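Local coordinates for surface presentation of antigens protein SpaO (Salmonella typhimurium, PDB 4YX1) that takes part in the type III secretion pathway that presents the surface determinants Salmonella needs to enter mammalian cells, at residues F9-K14 / L38-M43. Sequence-based numbering, arbitrary orientation.
Sequences FVLYRK and LNVEIM
Val10 and Glu41 form an antiparallel hydrogen-bonded pair, with Val10 N to Glu41 O at 2.8 Å and Glu41 N to Val10 O at 2.9 Å, and Phe9 faces Ile42 as the adjacent non-hydrogen-bonded pair. The chain turns a corner at Leu11. Phe9 and Ile42 share one face of the sheet and run side by side, Ile42 CG1 approaching the ring obliquely, 3.9 Å from Phe9 CE2; Val63 and Ile65 of strand 61-65 pack against this same apolar layer. On the other face Val10 CG2 rests 3.7 Å from Met43 CG. Met43 is selenomethionine, and its bends at chi2 and chi3 bring CE over one face of the Arg13 guanidinium, 3.8 Å from Arg13 NH1. Arg13, past the corner, reaches back to Glu41 in a side-on, two-nitrogen salt bridge: NE to OE1 of Glu41 at 2.7 Å and NH2 to OE2 of Glu41 at 2.9 Å. Both oxygens lie close to the guanidinium plane, yet the nitrogens meet them from above the carboxylate plane, the two planes being 44° apart. With CG of Arg13 between its backbone N and carbonyl carbon (chi1 54°), the extended chain beyond is aimed at Glu41. A water lies within hydrogen-bonding distance of both Glu41 OE1 and Val10 O. Phe9, Val10 and Tyr12 to Lys14 pair antiparallel with a strand of the second subunit, continuing the sheet across the dimer of SpaO SPOA2 domains, a FliN-type C-ring module. Two bonds from Arg13 fix the buried carboxylate's rotation and probably favour its ionised form, so that strand 12-16, beyond the corner, is tied to strand 40-44 by side chains.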
loop_
_atom_site.group_PDB
_atom_site.type_symbol
_atom_site.label_atom_id
_atom_site.label_comp_id
_atom_site.label_asym_id
_atom_site.label_seq_id
_atom_site.Cartn_x
_atom_site.Cartn_y
_atom_site.Cartn_z
ATOM N N PHE A 9 4.404 1.356 -1.599
ATOM C CA PHE A 9 3.231 1.868 -2.290
ATOM C C PHE A 9 2.055 1.495 -1.419
ATOM O O PHE A 9 1.750 0.309 -1.272
ATOM C CB PHE A 9 3.100 1.285 -3.701
ATOM C CG PHE A 9 4.197 1.697 -4.617
ATOM C CD1 PHE A 9 5.400 1.006 -4.635
ATOM C CD2 PHE A 9 4.054 2.806 -5.426
ATOM C CE1 PHE A 9 6.426 1.395 -5.466
ATOM C CE2 PHE A 9 5.079 3.204 -6.267
ATOM C CZ PHE A 9 6.268 2.500 -6.286
ATOM N N VAL A 10 1.425 2.493 -0.810
ATOM C CA VAL A 10 0.416 2.243 0.208
ATOM C C VAL A 10 -0.966 2.576 -0.328
ATOM O O VAL A 10 -1.225 3.688 -0.779
ATOM C CB VAL A 10 0.720 3.059 1.491
ATOM C CG1 VAL A 10 -0.371 2.893 2.524
ATOM C CG2 VAL A 10 2.070 2.642 2.069
ATOM N N LEU A 11 -1.843 1.588 -0.323
ATOM C CA LEU A 11 -3.178 1.768 -0.866
ATOM C C LEU A 11 -4.055 2.532 0.121
ATOM O O LEU A 11 -4.925 3.306 -0.278
ATOM C CB LEU A 11 -3.799 0.409 -1.208
ATOM C CG LEU A 11 -5.189 0.412 -1.829
ATOM C CD1 LEU A 11 -5.197 1.321 -3.037
ATOM C CD2 LEU A 11 -5.516 -0.983 -2.250
ATOM N N TYR A 12 -3.823 2.314 1.408
ATOM C CA TYR A 12 -4.625 2.951 2.424
ATOM C C TYR A 12 -3.869 2.918 3.732
ATOM O O TYR A 12 -3.260 1.912 4.073
ATOM C CB TYR A 12 -5.997 2.262 2.535
ATOM C CG TYR A 12 -6.916 2.930 3.529
ATOM C CD1 TYR A 12 -7.318 4.251 3.363
ATOM C CD2 TYR A 12 -7.357 2.247 4.651
ATOM C CE1 TYR A 12 -8.149 4.865 4.288
ATOM C CE2 TYR A 12 -8.191 2.844 5.570
ATOM C CZ TYR A 12 -8.577 4.156 5.392
ATOM O OH TYR A 12 -9.405 4.749 6.315
ATOM N N ARG A 13 -3.865 4.024 4.460
ATOM C CA ARG A 13 -3.326 4.002 5.797
ATOM C C ARG A 13 -4.185 4.821 6.726
ATOM O O ARG A 13 -4.894 5.735 6.306
ATOM C CB ARG A 13 -1.899 4.494 5.816
ATOM C CG ARG A 13 -1.728 5.829 5.190
ATOM C CD ARG A 13 -0.342 6.392 5.504
ATOM N NE ARG A 13 -0.151 7.646 4.791
ATOM C CZ ARG A 13 0.566 8.670 5.231
ATOM N NH1 ARG A 13 1.202 8.604 6.396
ATOM N NH2 ARG A 13 0.641 9.763 4.496
ATOM N N LYS A 14 -4.124 4.480 8.002
ATOM C CA LYS A 14 -5.002 5.091 8.974
ATOM C C LYS A 14 -4.475 4.824 10.364
ATOM O O LYS A 14 -3.933 3.751 10.628
ATOM C CB LYS A 14 -6.419 4.533 8.829
ATOM C CG LYS A 14 -7.472 5.220 9.678
ATOM C CD LYS A 14 -7.946 6.513 9.037
ATOM C CE LYS A 14 -9.028 7.169 9.874
ATOM N NZ LYS A 14 -9.116 8.627 9.602
ATOM N N LEU A 38 -7.591 6.295 -5.476
ATOM C CA LEU A 38 -7.221 7.600 -6.035
ATOM C C LEU A 38 -6.095 8.265 -5.254
ATOM O O LEU A 38 -5.639 9.346 -5.615
ATOM C CB LEU A 38 -8.426 8.542 -6.061
ATOM C CG LEU A 38 -9.654 8.062 -6.834
ATOM C CD1 LEU A 38 -10.709 9.158 -6.885
ATOM C CD2 LEU A 38 -9.278 7.613 -8.239
ATOM N N ASN A 39 -5.663 7.624 -4.174
ATOM C CA ASN A 39 -4.646 8.184 -3.301
ATOM C C ASN A 39 -3.673 7.105 -2.860
ATOM O O ASN A 39 -3.480 6.864 -1.662
ATOM C CB ASN A 39 -5.284 8.855 -2.080
ATOM C CG ASN A 39 -4.280 9.647 -1.254
ATOM O OD1 ASN A 39 -3.318 10.205 -1.785
ATOM N ND2 ASN A 39 -4.484 9.673 0.051
ATOM N N VAL A 40 -3.065 6.445 -3.834
ATOM C CA VAL A 40 -1.962 5.547 -3.534
ATOM C C VAL A 40 -0.787 6.395 -3.110
ATOM O O VAL A 40 -0.404 7.320 -3.807
ATOM C CB VAL A 40 -1.579 4.674 -4.727
ATOM C CG1 VAL A 40 -0.380 3.788 -4.367
ATOM C CG2 VAL A 40 -2.779 3.834 -5.144
ATOM N N GLU A 41 -0.248 6.124 -1.939
ATOM C CA GLU A 41 0.813 6.945 -1.404
ATOM C C GLU A 41 2.153 6.261 -1.557
ATOM O O GLU A 41 2.285 5.062 -1.300
ATOM C CB GLU A 41 0.521 7.260 0.050
ATOM C CG GLU A 41 -0.687 8.164 0.196
ATOM C CD GLU A 41 -0.992 8.485 1.631
ATOM O OE1 GLU A 41 -1.287 7.545 2.388
ATOM O OE2 GLU A 41 -0.936 9.674 2.008
ATOM N N ILE A 42 3.144 7.016 -1.994
ATOM C CA ILE A 42 4.495 6.514 -2.143
ATOM C C ILE A 42 5.303 6.985 -0.951
ATOM O O ILE A 42 5.466 8.187 -0.759
ATOM C CB ILE A 42 5.113 6.997 -3.460
ATOM C CG1 ILE A 42 4.198 6.599 -4.620
ATOM C CG2 ILE A 42 6.525 6.441 -3.655
ATOM C CD1 ILE A 42 4.189 7.576 -5.723
HETATM N N MSE A 43 5.767 6.028 -0.148
HETATM C CA MSE A 43 6.491 6.281 1.092
HETATM C C MSE A 43 7.940 5.874 0.947
HETATM O O MSE A 43 8.246 4.844 0.361
HETATM C CB MSE A 43 5.887 5.490 2.256
HETATM C CG MSE A 43 4.385 5.454 2.316
HETATM SE SE MSE A 43 3.625 7.135 2.897
HETATM C CE MSE A 43 4.274 7.226 4.717
HETATM O O HOH W 1 -2.847 5.544 1.168
HETATM O O HOH W 2 -5.099 5.732 -0.198
#